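Local coordinates for transaminase (PDB 5G0A), which probably transfers amino groups between amines and carbonyl compounds with S selectivity, using pyridoxal-5'-phosphate as cofactor, as a class-III omega-transaminase, at residues Glu373-Ile378 with Ala460-Leu465; Lys403-Phe408 with Met437-Arg442; Lys429-Gly434 with Ile454-Asp459. One frame throughout, in Å; residues are numbered along the deposited sequence.

Contact 1 (Glu373-Ile378 with Ala460-Leu465)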
ATOM      1  N   GLU B 373      21.250 -43.852 -12.663  1.00 48.13           N
ATOM      2  CA  GLU B 373      22.112 -44.611 -13.579  1.00 52.65           C
ATOM      3  C   GLU B 373      21.279 -45.408 -14.587  1.00 54.66           C
ATOM      4  O   GLU B 373      21.759 -45.747 -15.667  1.00 57.43           O
ATOM      5  CB  GLU B 373      23.058 -45.522 -12.787  1.00 52.76           C
ATOM      6  CG  GLU B 373      24.217 -44.769 -12.137  1.00 57.77           C
ATOM      7  CD  GLU B 373      24.767 -45.435 -10.881  1.00 60.94           C
ATOM      8  OE1 GLU B 373      24.176 -46.422 -10.399  1.00 63.39           O
ATOM      9  OE2 GLU B 373      25.801 -44.958 -10.364  1.00 62.57           O
ATOM     10  N   LYS B 374      20.023 -45.673 -14.227  1.00 54.59           N
ATOM     11  CA  LYS B 374      19.104 -46.453 -15.056  1.00 55.03           C
ATOM     12  C   LYS B 374      18.077 -45.582 -15.799  1.00 54.03           C
ATOM     13  O   LYS B 374      17.481 -46.031 -16.788  1.00 50.90           O
ATOM     14  CB  LYS B 374      18.429 -47.541 -14.195  1.00 57.81           C
ATOM     15  CG  LYS B 374      17.031 -47.973 -14.620  1.00 60.21           C
ATOM     16  CD  LYS B 374      16.721 -49.412 -14.225  1.00 61.81           C
ATOM     17  CE  LYS B 374      16.540 -49.589 -12.726  1.00 65.15           C
ATOM     18  NZ  LYS B 374      16.221 -51.000 -12.372  1.00 65.41           N
ATOM     19  N   HIS B 375      17.892 -44.340 -15.340  1.00 49.33           N
ATOM     20  CA  HIS B 375      16.880 -43.442 -15.896  1.00 48.17           C
ATOM     21  C   HIS B 375      17.417 -42.068 -16.263  1.00 48.66           C
ATOM     22  O   HIS B 375      17.666 -41.240 -15.386  1.00 46.72           O
ATOM     23  CB  HIS B 375      15.723 -43.252 -14.906  1.00 49.21           C
ATOM     24  CG  HIS B 375      14.901 -44.478 -14.694  1.00 47.34           C
ATOM     25  ND1 HIS B 375      14.036 -44.963 -15.650  1.00 48.20           N
ATOM     26  CD2 HIS B 375      14.793 -45.307 -13.630  1.00 47.86           C
ATOM     27  CE1 HIS B 375      13.435 -46.044 -15.186  1.00 49.45           C
ATOM     28  NE2 HIS B 375      13.881 -46.276 -13.964  1.00 50.03           N
ATOM     29  N   LYS B 376      17.535 -41.814 -17.565  1.00 48.60           N
ATOM     30  CA  LYS B 376      18.089 -40.556 -18.067  1.00 51.04           C
ATOM     31  C   LYS B 376      17.113 -39.384 -17.898  1.00 50.31           C
ATOM     32  O   LYS B 376      17.490 -38.226 -18.097  1.00 50.33           O
ATOM     33  CB  LYS B 376      18.556 -40.716 -19.523  1.00 53.03           C
ATOM     34  CG  LYS B 376      19.637 -41.784 -19.677  1.00 52.98           C
ATOM     35  CD  LYS B 376      20.139 -41.942 -21.105  1.00 57.82           C
ATOM     36  CE  LYS B 376      21.184 -43.049 -21.155  1.00 57.09           C
ATOM     37  NZ  LYS B 376      21.906 -43.136 -22.457  1.00 61.04           N
ATOM     38  N   SER B 377      15.873 -39.692 -17.514  1.00 48.95           N
ATOM     39  CA  SER B 377      14.880 -38.673 -17.154  1.00 47.52           C
ATOM     40  C   SER B 377      15.191 -38.009 -15.809  1.00 45.38           C
ATOM     41  O   SER B 377      14.611 -36.968 -15.482  1.00 48.38           O
ATOM     42  CB  SER B 377      13.469 -39.268 -17.120  1.00 47.22           C
ATOM     43  OG  SER B 377      13.355 -40.245 -16.094  1.00 46.98           O
ATOM     44  N   ILE B 378      16.081 -38.616 -15.029  1.00 43.10           N
ATOM     45  CA  ILE B 378      16.609 -37.966 -13.825  1.00 42.77           C
ATOM     46  C   ILE B 378      17.834 -37.145 -14.221  1.00 44.04           C
ATOM     47  O   ILE B 378      18.889 -37.705 -14.526  1.00 44.26           O
ATOM     48  CB  ILE B 378      16.961 -38.975 -12.699  1.00 43.18           C
ATOM     49  CG1 ILE B 378      15.711 -39.755 -12.261  1.00 43.21           C
ATOM     50  CG2 ILE B 378      17.578 -38.257 -11.501  1.00 44.34           C
ATOM     51  CD1 ILE B 378      15.999 -40.998 -11.440  1.00 43.64           C
ATOM     52  N   ALA B 460       8.136 -48.187  -7.282  1.00 38.41           N
ATOM     53  CA  ALA B 460       7.020 -47.549  -7.970  1.00 39.89           C
ATOM     54  C   ALA B 460       7.498 -46.410  -8.850  1.00 39.63           C
ATOM     55  O   ALA B 460       6.947 -46.187  -9.919  1.00 41.13           O
ATOM     56  CB  ALA B 460       5.977 -47.051  -6.972  1.00 40.44           C
ATOM     57  N   LEU B 461       8.523 -45.697  -8.382  1.00 39.83           N
ATOM     58  CA  LEU B 461       9.148 -44.622  -9.139  1.00 39.67           C
ATOM     59  C   LEU B 461       9.862 -45.195 -10.377  1.00 41.86           C
ATOM     60  O   LEU B 461       9.782 -44.619 -11.458  1.00 41.66           O
ATOM     61  CB  LEU B 461      10.133 -43.854  -8.248  1.00 39.66           C
ATOM     62  CG  LEU B 461      10.904 -42.677  -8.853  1.00 38.89           C
ATOM     63  CD1 LEU B 461       9.961 -41.736  -9.589  1.00 41.34           C
ATOM     64  CD2 LEU B 461      11.685 -41.944  -7.770  1.00 40.08           C
ATOM     65  N   ASP B 462      10.544 -46.325 -10.191  1.00 41.47           N
ATOM     66  CA  ASP B 462      11.245 -47.043 -11.270  1.00 42.78           C
ATOM     67  C   ASP B 462      10.235 -47.308 -12.395  1.00 44.76           C
ATOM     68  O   ASP B 462      10.416 -46.851 -13.524  1.00 47.86           O
ATOM     69  CB  ASP B 462      11.826 -48.349 -10.706  1.00 42.35           C
ATOM     70  CG  ASP B 462      12.931 -48.976 -11.586  1.00 43.24           C
ATOM     71  OD1 ASP B 462      13.327 -48.405 -12.626  1.00 41.70           O
ATOM     72  OD2 ASP B 462      13.411 -50.057 -11.195  1.00 42.02           O
ATOM     73  N   TYR B 463       9.151 -48.001 -12.052  1.00 46.48           N
ATOM     74  CA  TYR B 463       8.001 -48.212 -12.939  1.00 46.21           C
ATOM     75  C   TYR B 463       7.483 -46.929 -13.603  1.00 48.45           C
ATOM     76  O   TYR B 463       7.172 -46.924 -14.799  1.00 48.59           O
ATOM     77  CB  TYR B 463       6.869 -48.899 -12.157  1.00 47.69           C
ATOM     78  CG  TYR B 463       5.593 -49.090 -12.940  1.00 48.01           C
ATOM     79  CD1 TYR B 463       5.471 -50.133 -13.861  1.00 51.10           C
ATOM     80  CD2 TYR B 463       4.501 -48.237 -12.760  1.00 46.36           C
ATOM     81  CE1 TYR B 463       4.306 -50.310 -14.587  1.00 49.50           C
ATOM     82  CE2 TYR B 463       3.331 -48.412 -13.479  1.00 47.52           C
ATOM     83  CZ  TYR B 463       3.239 -49.452 -14.387  1.00 48.47           C
ATOM     84  OH  TYR B 463       2.091 -49.634 -15.114  1.00 47.57           O
ATOM     85  N   ALA B 464       7.378 -45.851 -12.825  1.00 45.39           N
ATOM     86  CA  ALA B 464       6.862 -44.569 -13.312  1.00 45.46           C
ATOM     87  C   ALA B 464       7.774 -43.931 -14.364  1.00 44.78           C
ATOM     88  O   ALA B 464       7.303 -43.442 -15.399  1.00 45.24           O
ATOM     89  CB  ALA B 464       6.651 -43.605 -12.144  1.00 43.29           C
ATOM     90  N   LEU B 465       9.073 -43.927 -14.079  1.00 43.81           N
ATOM     91  CA  LEU B 465      10.065 -43.316 -14.959  1.00 47.22           C
ATOM     92  C   LEU B 465      10.260 -44.114 -16.253  1.00 49.82           C
ATOM     93  O   LEU B 465      10.560 -43.536 -17.296  1.00 50.76           O
ATOM     94  CB  LEU B 465      11.393 -43.122 -14.220  1.00 46.58           C
ATOM     95  CG  LEU B 465      11.394 -42.085 -13.084  1.00 43.48           C
ATOM     96  CD1 LEU B 465      12.714 -42.103 -12.339  1.00 43.65           C
ATOM     97  CD2 LEU B 465      11.085 -40.675 -13.578  1.00 45.40           C
TER
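His375, just past the end of helix 353-374, comes closest by backbone to Leu465 of helix 451-468, with CA atoms 6.9 Å apart, and starts a type I beta turn closed by a bond from Ile378 N to His375 O. Its imidazole meets Asp462 edge-on: NE2 donates to OD1 over 2.6 Å, nearly straight at 169° and almost along the acceptor's C-O axis, with ring and carboxylate planes close to perpendicular. Leu465 CB lies over one ring face as a CH-pi contact, 3.6 Å from the centroid, and Lys374 CG covers the opposite face. Lys374 bends at chi3 (71°), and its NZ reaches the syn side of Asp462 OD2 at 3.2 Å in a salt bridge, so the carboxylate answers two neighbouring residues with separate oxygens. Farther along, Leu465 CD1 packs on Ile378 CD1 at 3.6 Å, while CD2 touches Ser377 OG. Glu469, just past the end of helix 451-468, hydrogen-bonds both Ser377 OG and His375 ND1, placing the imidazole between two acidic residues, which would be consistent with a protonated ring. The contact thereby ties the link between helix 353-374 and strand 378-384 to helix 451-468, whose Leu461 and Leu465 also pack on Ile422 of helix 418-427.

Contact 2 (Lys403-Phe408 with Met437-Arg442)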
ATOM      1  N   LYS B 403       8.380 -25.294 -19.650  1.00 44.64           N
ATOM      2  CA  LYS B 403       9.298 -24.149 -19.737  1.00 46.78           C
ATOM      3  C   LYS B 403       9.148 -23.148 -18.591  1.00 44.38           C
ATOM      4  O   LYS B 403      10.151 -22.682 -18.054  1.00 43.39           O
ATOM      5  CB  LYS B 403       9.162 -23.418 -21.078  1.00 49.87           C
ATOM      6  CG  LYS B 403      10.369 -22.548 -21.405  1.00 54.58           C
ATOM      7  CD  LYS B 403      10.050 -21.435 -22.390  1.00 58.72           C
ATOM      8  CE  LYS B 403      11.319 -20.680 -22.758  1.00 60.66           C
ATOM      9  NZ  LYS B 403      11.041 -19.325 -23.300  1.00 63.02           N
ATOM     10  N   LEU B 404       7.904 -22.821 -18.234  1.00 42.75           N
ATOM     11  CA  LEU B 404       7.630 -21.885 -17.128  1.00 41.94           C
ATOM     12  C   LEU B 404       8.125 -22.393 -15.777  1.00 40.57           C
ATOM     13  O   LEU B 404       8.286 -21.602 -14.848  1.00 38.94           O
ATOM     14  CB  LEU B 404       6.139 -21.510 -17.053  1.00 41.61           C
ATOM     15  CG  LEU B 404       5.599 -20.323 -17.871  1.00 44.31           C
ATOM     16  CD1 LEU B 404       4.071 -20.353 -17.922  1.00 43.26           C
ATOM     17  CD2 LEU B 404       6.086 -18.976 -17.341  1.00 42.95           C
ATOM     18  N   ASP B 405       8.381 -23.700 -15.682  1.00 38.24           N
ATOM     19  CA  ASP B 405       9.008 -24.312 -14.498  1.00 37.23           C
ATOM     20  C   ASP B 405       8.313 -23.812 -13.222  1.00 37.41           C
ATOM     21  O   ASP B 405       7.099 -23.950 -13.105  1.00 35.73           O
ATOM     22  CB  ASP B 405      10.524 -24.068 -14.491  1.00 38.91           C
ATOM     23  CG  ASP B 405      11.264 -24.921 -13.461  1.00 42.80           C
ATOM     24  OD1 ASP B 405      11.022 -26.150 -13.383  1.00 42.48           O
ATOM     25  OD2 ASP B 405      12.115 -24.356 -12.746  1.00 42.75           O
ATOM     26  N   ARG B 406       9.054 -23.193 -12.309  1.00 35.15           N
ATOM     27  CA  ARG B 406       8.498 -22.825 -11.010  1.00 36.38           C
ATOM     28  C   ARG B 406       7.606 -21.580 -11.093  1.00 36.84           C
ATOM     29  O   ARG B 406       7.010 -21.167 -10.090  1.00 36.09           O
ATOM     30  CB  ARG B 406       9.611 -22.678  -9.960  1.00 38.63           C
ATOM     31  CG  ARG B 406      10.305 -23.994  -9.587  1.00 39.61           C
ATOM     32  CD  ARG B 406      11.624 -23.737  -8.861  1.00 40.59           C
ATOM     33  NE  ARG B 406      12.291 -24.980  -8.478  1.00 44.20           N
ATOM     34  CZ  ARG B 406      13.160 -25.649  -9.237  1.00 48.63           C
ATOM     35  NH1 ARG B 406      13.492 -25.196 -10.445  1.00 48.72           N
ATOM     36  NH2 ARG B 406      13.712 -26.774  -8.782  1.00 46.12           N
ATOM     37  N   ASN B 407       7.506 -21.000 -12.293  1.00 36.39           N
ATOM     38  CA  ASN B 407       6.578 -19.900 -12.568  1.00 38.67           C
ATOM     39  C   ASN B 407       5.297 -20.374 -13.262  1.00 36.47           C
ATOM     40  O   ASN B 407       4.525 -19.561 -13.768  1.00 38.01           O
ATOM     41  CB  ASN B 407       7.261 -18.767 -13.367  1.00 38.13           C
ATOM     42  CG  ASN B 407       8.042 -17.814 -12.476  1.00 39.20           C
ATOM     43  OD1 ASN B 407       7.696 -17.623 -11.313  1.00 38.84           O
ATOM     44  ND2 ASN B 407       9.106 -17.206 -13.020  1.00 38.69           N
ATOM     45  N   PHE B 408       5.060 -21.689 -13.257  1.00 34.86           N
ATOM     46  CA  PHE B 408       3.829 -22.251 -13.831  1.00 35.88           C
ATOM     47  C   PHE B 408       2.622 -21.902 -12.958  1.00 36.55           C
ATOM     48  O   PHE B 408       2.788 -21.393 -11.847  1.00 35.55           O
ATOM     49  CB  PHE B 408       3.950 -23.785 -14.018  1.00 36.13           C
ATOM     50  CG  PHE B 408       3.438 -24.596 -12.840  1.00 38.22           C
ATOM     51  CD1 PHE B 408       3.964 -24.414 -11.563  1.00 38.15           C
ATOM     52  CD2 PHE B 408       2.424 -25.543 -13.019  1.00 39.40           C
ATOM     53  CE1 PHE B 408       3.477 -25.146 -10.487  1.00 38.42           C
ATOM     54  CE2 PHE B 408       1.945 -26.288 -11.948  1.00 39.71           C
ATOM     55  CZ  PHE B 408       2.468 -26.085 -10.682  1.00 38.87           C
ATOM     56  N   MET B 437       5.824 -28.996  -7.963  1.00 33.30           N
ATOM     57  CA  MET B 437       6.279 -28.249  -9.132  1.00 36.93           C
ATOM     58  C   MET B 437       6.279 -29.206 -10.325  1.00 37.36           C
ATOM     59  O   MET B 437       6.380 -30.422 -10.143  1.00 39.55           O
ATOM     60  CB  MET B 437       7.680 -27.674  -8.885  1.00 34.49           C
ATOM     61  CG  MET B 437       7.739 -26.595  -7.807  1.00 35.73           C
ATOM     62  SD  MET B 437       6.844 -25.064  -8.168  1.00 37.96           S
ATOM     63  CE  MET B 437       5.387 -25.199  -7.131  1.00 36.69           C
ATOM     64  N   PRO B 438       6.159 -28.667 -11.547  1.00 39.16           N
ATOM     65  CA  PRO B 438       5.920 -29.518 -12.717  1.00 36.73           C
ATOM     66  C   PRO B 438       7.112 -30.378 -13.157  1.00 39.08           C
ATOM     67  O   PRO B 438       6.903 -31.473 -13.699  1.00 39.55           O
ATOM     68  CB  PRO B 438       5.543 -28.507 -13.810  1.00 37.03           C
ATOM     69  CG  PRO B 438       6.235 -27.248 -13.405  1.00 36.15           C
ATOM     70  CD  PRO B 438       6.209 -27.234 -11.901  1.00 37.16           C
ATOM     71  N   ASN B 439       8.337 -29.897 -12.933  1.00 37.32           N
ATOM     72  CA  ASN B 439       9.548 -30.638 -13.336  1.00 38.93           C
ATOM     73  C   ASN B 439      10.362 -31.206 -12.187  1.00 38.38           C
ATOM     74  O   ASN B 439      11.507 -31.615 -12.383  1.00 37.44           O
ATOM     75  CB  ASN B 439      10.495 -29.733 -14.143  1.00 38.14           C
ATOM     76  CG  ASN B 439       9.809 -29.042 -15.291  1.00 39.30           C
ATOM     77  OD1 ASN B 439       9.217 -29.689 -16.156  1.00 41.64           O
ATOM     78  ND2 ASN B 439       9.886 -27.713 -15.312  1.00 41.53           N
ATOM     79  N   THR B 440       9.796 -31.222 -10.982  1.00 36.95           N
ATOM     80  CA  THR B 440      10.608 -31.520  -9.821  1.00 34.63           C
ATOM     81  C   THR B 440       9.816 -32.352  -8.849  1.00 36.60           C
ATOM     82  O   THR B 440       8.760 -31.940  -8.393  1.00 34.57           O
ATOM     83  CB  THR B 440      11.058 -30.227  -9.101  1.00 36.21           C
ATOM     84  OG1 THR B 440      11.482 -29.252 -10.074  1.00 38.42           O
ATOM     85  CG2 THR B 440      12.196 -30.523  -8.115  1.00 34.18           C
ATOM     86  N   MET B 441      10.330 -33.528  -8.552  1.00 34.89           N
ATOM     87  CA  MET B 441       9.762 -34.360  -7.515  1.00 37.19           C
ATOM     88  C   MET B 441      10.150 -33.823  -6.162  1.00 33.00           C
ATOM     89  O   MET B 441      11.251 -33.316  -6.000  1.00 30.82           O
ATOM     90  CB  MET B 441      10.349 -35.731  -7.661  1.00 40.65           C
ATOM     91  CG  MET B 441      10.295 -36.131  -9.107  1.00 44.61           C
ATOM     92  SD  MET B 441       8.944 -37.267  -9.263  1.00 49.30           S
ATOM     93  CE  MET B 441       9.943 -38.640  -8.717  1.00 42.28           C
ATOM     94  N   ARG B 442       9.248 -33.994  -5.195  1.00 32.98           N
ATOM     95  CA  ARG B 442       9.473 -33.584  -3.819  1.00 33.92           C
ATOM     96  C   ARG B 442       9.023 -34.769  -2.969  1.00 32.79           C
ATOM     97  O   ARG B 442       7.826 -35.028  -2.817  1.00 32.02           O
ATOM     98  CB  ARG B 442       8.649 -32.334  -3.475  1.00 33.02           C
ATOM     99  CG  ARG B 442       9.195 -31.543  -2.287  1.00 36.66           C
ATOM    100  CD  ARG B 442      10.288 -30.619  -2.806  1.00 42.29           C
ATOM    101  NE  ARG B 442      10.937 -29.712  -1.856  1.00 39.07           N
ATOM    102  CZ  ARG B 442      12.091 -29.973  -1.244  1.00 39.66           C
ATOM    103  NH1 ARG B 442      12.689 -31.155  -1.413  1.00 39.84           N
ATOM    104  NH2 ARG B 442      12.648 -29.058  -0.459  1.00 39.13           N
TER
HETATM  105  O   HOH W   1       9.634 -27.661 -11.614  1.00 39.82           O
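In the C-terminal part of this class-III aminotransferase fold, the Lys403-Phe408 part of the long loop between strand 387-392 and helix 418-427 packs against the turn leading into strand 440-443, an outer strand of a three-stranded antiparallel sheet. Asp405 and Asn439 form the direct polar link: Asn439 ND2 donates to OD1 over 2.7 Å at 169°, reaching the anti side of the carboxylate, and the amide and carboxylate planes lie only 14° apart. Asn439 ND2 also serves Val402 O. A bridging water gives Asp405 OD1 a second donor at 2.7 Å, accepts from Asn439 N and bonds to Thr440 OG1, so the aspartate is coupled to the start of the strand as well. Its other oxygen, OD2, makes a salt bridge with Arg406 NH1, weak as a hydrogen bond; the guanidinium is held further by the carbonyls of Gly243 and Ser244, and Thr440 OG1 lies over one of its faces. On the apolar side, Pro438 CD sits over a face of the Phe408 ring, 3.8 Å from its centroid and 17° off the normal, a CH-pi contact. Met437, bent at chi2 and chi3, brings CE near the plane of that ring at its edge, 3.9 Å from Phe408 CE1, while SD makes an oblique Met-aromatic contact. An alanine in place of Phe408 would be likely to leave Pro438 without its aromatic cover and the Met437 methyl freer to turn. The Met437 side chain lies about 11 Å from a bound pyridoxal-5'-phosphate, and its SD rests 3.9 Å from Arg406 CG.

Contact 3 (Lys429-Gly434 with Ile454-Asp459)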
ATOM      1  N   LYS B 429       0.781 -48.937  -8.367  1.00 41.59           N
ATOM      2  CA  LYS B 429       1.555 -49.753  -7.431  1.00 41.60           C
ATOM      3  C   LYS B 429       1.206 -49.488  -5.957  1.00 41.98           C
ATOM      4  O   LYS B 429       1.907 -49.953  -5.051  1.00 41.04           O
ATOM      5  CB  LYS B 429       3.058 -49.554  -7.679  1.00 45.95           C
ATOM      6  CG  LYS B 429       3.539 -50.009  -9.058  1.00 48.88           C
ATOM      7  CD  LYS B 429       3.545 -51.527  -9.204  1.00 51.03           C
ATOM      8  CE  LYS B 429       4.688 -52.166  -8.423  1.00 57.78           C
ATOM      9  NZ  LYS B 429       4.686 -53.661  -8.488  1.00 59.92           N
ATOM     10  N   GLY B 430       0.117 -48.745  -5.735  1.00 39.30           N
ATOM     11  CA  GLY B 430      -0.331 -48.357  -4.391  1.00 37.52           C
ATOM     12  C   GLY B 430       0.598 -47.389  -3.667  1.00 34.17           C
ATOM     13  O   GLY B 430       0.641 -47.387  -2.437  1.00 33.23           O
ATOM     14  N   VAL B 431       1.351 -46.590  -4.427  1.00 33.15           N
ATOM     15  CA  VAL B 431       2.309 -45.637  -3.862  1.00 32.66           C
ATOM     16  C   VAL B 431       1.915 -44.221  -4.260  1.00 33.01           C
ATOM     17  O   VAL B 431       1.531 -43.970  -5.413  1.00 33.15           O
ATOM     18  CB  VAL B 431       3.773 -45.941  -4.284  1.00 33.12           C
ATOM     19  CG1 VAL B 431       4.732 -44.858  -3.792  1.00 33.19           C
ATOM     20  CG2 VAL B 431       4.219 -47.300  -3.743  1.00 34.50           C
ATOM     21  N   LEU B 432       1.948 -43.313  -3.276  1.00 33.46           N
ATOM     22  CA  LEU B 432       1.751 -41.877  -3.516  1.00 33.15           C
ATOM     23  C   LEU B 432       3.118 -41.216  -3.544  1.00 31.71           C
ATOM     24  O   LEU B 432       3.804 -41.157  -2.530  1.00 30.13           O
ATOM     25  CB  LEU B 432       0.887 -41.248  -2.395  1.00 32.83           C
ATOM     26  CG  LEU B 432      -0.529 -41.833  -2.256  1.00 33.43           C
ATOM     27  CD1 LEU B 432      -1.167 -41.492  -0.914  1.00 31.63           C
ATOM     28  CD2 LEU B 432      -1.411 -41.338  -3.397  1.00 36.33           C
ATOM     29  N   ILE B 433       3.524 -40.731  -4.707  1.00 32.74           N
ATOM     30  CA  ILE B 433       4.840 -40.097  -4.859  1.00 32.87           C
ATOM     31  C   ILE B 433       4.749 -39.194  -6.073  1.00 33.02           C
ATOM     32  O   ILE B 433       4.008 -39.503  -7.009  1.00 33.42           O
ATOM     33  CB  ILE B 433       5.986 -41.146  -4.983  1.00 33.60           C
ATOM     34  CG1 ILE B 433       7.359 -40.518  -4.718  1.00 32.62           C
ATOM     35  CG2 ILE B 433       5.941 -41.862  -6.337  1.00 37.51           C
ATOM     36  CD1 ILE B 433       8.451 -41.514  -4.342  1.00 34.26           C
ATOM     37  N   GLY B 434       5.458 -38.071  -6.036  1.00 32.25           N
ATOM     38  CA  GLY B 434       5.377 -37.069  -7.092  1.00 31.22           C
ATOM     39  C   GLY B 434       5.982 -35.754  -6.656  1.00 30.22           C
ATOM     40  O   GLY B 434       7.056 -35.732  -6.046  1.00 30.96           O
ATOM     41  N   ILE B 454      10.726 -47.681   1.826  1.00 32.13           N
ATOM     42  CA  ILE B 454      11.590 -46.967   0.867  1.00 32.48           C
ATOM     43  C   ILE B 454      11.772 -47.795  -0.414  1.00 32.94           C
ATOM     44  O   ILE B 454      11.601 -47.288  -1.521  1.00 34.23           O
ATOM     45  CB  ILE B 454      12.961 -46.581   1.475  1.00 31.54           C
ATOM     46  CG1 ILE B 454      12.788 -45.511   2.557  1.00 31.09           C
ATOM     47  CG2 ILE B 454      13.928 -46.108   0.381  1.00 33.06           C
ATOM     48  CD1 ILE B 454      14.009 -45.349   3.448  1.00 30.12           C
ATOM     49  N   ASP B 455      12.085 -49.081  -0.267  1.00 37.87           N
ATOM     50  CA  ASP B 455      12.217 -49.970  -1.443  1.00 37.96           C
ATOM     51  C   ASP B 455      10.952 -50.014  -2.295  1.00 37.59           C
ATOM     52  O   ASP B 455      11.025 -49.942  -3.518  1.00 36.46           O
ATOM     53  CB  ASP B 455      12.604 -51.400  -1.025  1.00 39.01           C
ATOM     54  CG  ASP B 455      14.028 -51.496  -0.493  1.00 39.47           C
ATOM     55  OD1 ASP B 455      14.795 -50.517  -0.595  1.00 42.32           O
ATOM     56  OD2 ASP B 455      14.373 -52.559   0.051  1.00 40.67           O
ATOM     57  N   LYS B 456       9.795 -50.116  -1.642  1.00 37.09           N
ATOM     58  CA  LYS B 456       8.509 -50.132  -2.341  1.00 35.64           C
ATOM     59  C   LYS B 456       8.248 -48.824  -3.095  1.00 34.89           C
ATOM     60  O   LYS B 456       7.758 -48.829  -4.223  1.00 35.30           O
ATOM     61  CB  LYS B 456       7.372 -50.452  -1.355  1.00 35.77           C
ATOM     62  CG  LYS B 456       5.972 -50.405  -1.955  1.00 38.82           C
ATOM     63  CD  LYS B 456       4.942 -51.008  -1.010  1.00 42.15           C
ATOM     64  CE  LYS B 456       3.523 -50.583  -1.375  1.00 39.68           C
ATOM     65  NZ  LYS B 456       2.558 -51.043  -0.338  1.00 45.37           N
ATOM     66  N   ALA B 457       8.577 -47.698  -2.465  1.00 34.72           N
ATOM     67  CA  ALA B 457       8.369 -46.410  -3.091  1.00 34.46           C
ATOM     68  C   ALA B 457       9.299 -46.229  -4.295  1.00 34.07           C
ATOM     69  O   ALA B 457       8.873 -45.769  -5.359  1.00 35.95           O
ATOM     70  CB  ALA B 457       8.557 -45.288  -2.070  1.00 33.32           C
ATOM     71  N   MET B 458      10.555 -46.632  -4.136  1.00 37.18           N
ATOM     72  CA  MET B 458      11.543 -46.471  -5.215  1.00 38.43           C
ATOM     73  C   MET B 458      11.240 -47.388  -6.407  1.00 38.07           C
ATOM     74  O   MET B 458      11.429 -47.008  -7.564  1.00 38.83           O
ATOM     75  CB  MET B 458      12.955 -46.691  -4.690  1.00 39.14           C
ATOM     76  CG  MET B 458      13.452 -45.616  -3.732  1.00 40.65           C
ATOM     77  SD  MET B 458      13.613 -43.978  -4.461  1.00 42.35           S
ATOM     78  CE  MET B 458      12.200 -43.112  -3.762  1.00 44.78           C
ATOM     79  N   ASP B 459      10.753 -48.586  -6.112  1.00 40.49           N
ATOM     80  CA  ASP B 459      10.203 -49.476  -7.137  1.00 42.93           C
ATOM     81  C   ASP B 459       9.094 -48.827  -7.958  1.00 41.70           C
ATOM     82  O   ASP B 459       9.105 -48.899  -9.189  1.00 39.88           O
ATOM     83  CB  ASP B 459       9.694 -50.774  -6.505  1.00 48.19           C
ATOM     84  CG  ASP B 459      10.711 -51.890  -6.570  1.00 55.33           C
ATOM     85  OD1 ASP B 459      10.986 -52.373  -7.691  1.00 62.44           O
ATOM     86  OD2 ASP B 459      11.225 -52.299  -5.506  1.00 54.85           O
TER
HETATM   87  O   HOH W   2       0.229 -49.794  -0.932  1.00 40.10           O
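Val431 lays its two methyls on helix 451-468, CG1 over the backbone of Ala457 and CG2 over the preceding residue, Lys456. The backbones are nearest at the same place, Val431 CA lying 6.2 Å from Ala457 CA. Val431 CG1 is 4.0 Å from Ala457 CA, and Val431 CG2 is equally far from Lys456 CG. Lys456 runs past the valine in the opposite direction as an extended chain; its CG stands anti to the backbone N (chi1 176°), which sends the aliphatic part along Val431 and the ammonium on toward Gly430. There a water accepts from Lys456 NZ at 2.7 Å and donates to Gly430 O at 2.9 Å, while Tyr43 OH gives the ammonium a further hydrogen-bonding partner. Two residues along from Val431, Ile433 again turns to the helix. Ile433 CD1 meets Met458 CE at 4.1 Å, the two side chains crossing at about a right angle, and also grazes Ala457. Strand 431-432 is an outermost strand, within this chain, of a four-stranded mixed sheet and pairs with strand 51-54 beside it; the helix covers the side to which Val431 and, just beyond, Ile433 turn, whereas Leu432 packs on Tyr89 of the third subunit. With no direct hydrogen bond between the segments, their association rests on apolar side-chain contact, and the single water bridge adds a polar tie at the lysine end.

Overall arrangement
Contacts 1 and 3 share helix 451-468, their centres about 12 Å apart, with Ala460 of contact 1 packing on Val431 and Lys429 of contact 3. Contact 2 lies deeper, its centre about 18 Å from that of contact 1 and about 21 Å from that of contact 3. Along the chain, contacts 2 and 3 both fall inside the loop closed by contact 1, and their segments alternate: 403-408, 429-434, 437-442, 454-459. A probable hydrogen bond from Arg442 N to Gly434 O joins the two successive strand regions. Helix 451-468 thus joins the end of helix 353-374 to strand 431-432, while strand 440-443 pairs with strand 387-392, tying the region to the three-stranded sheet.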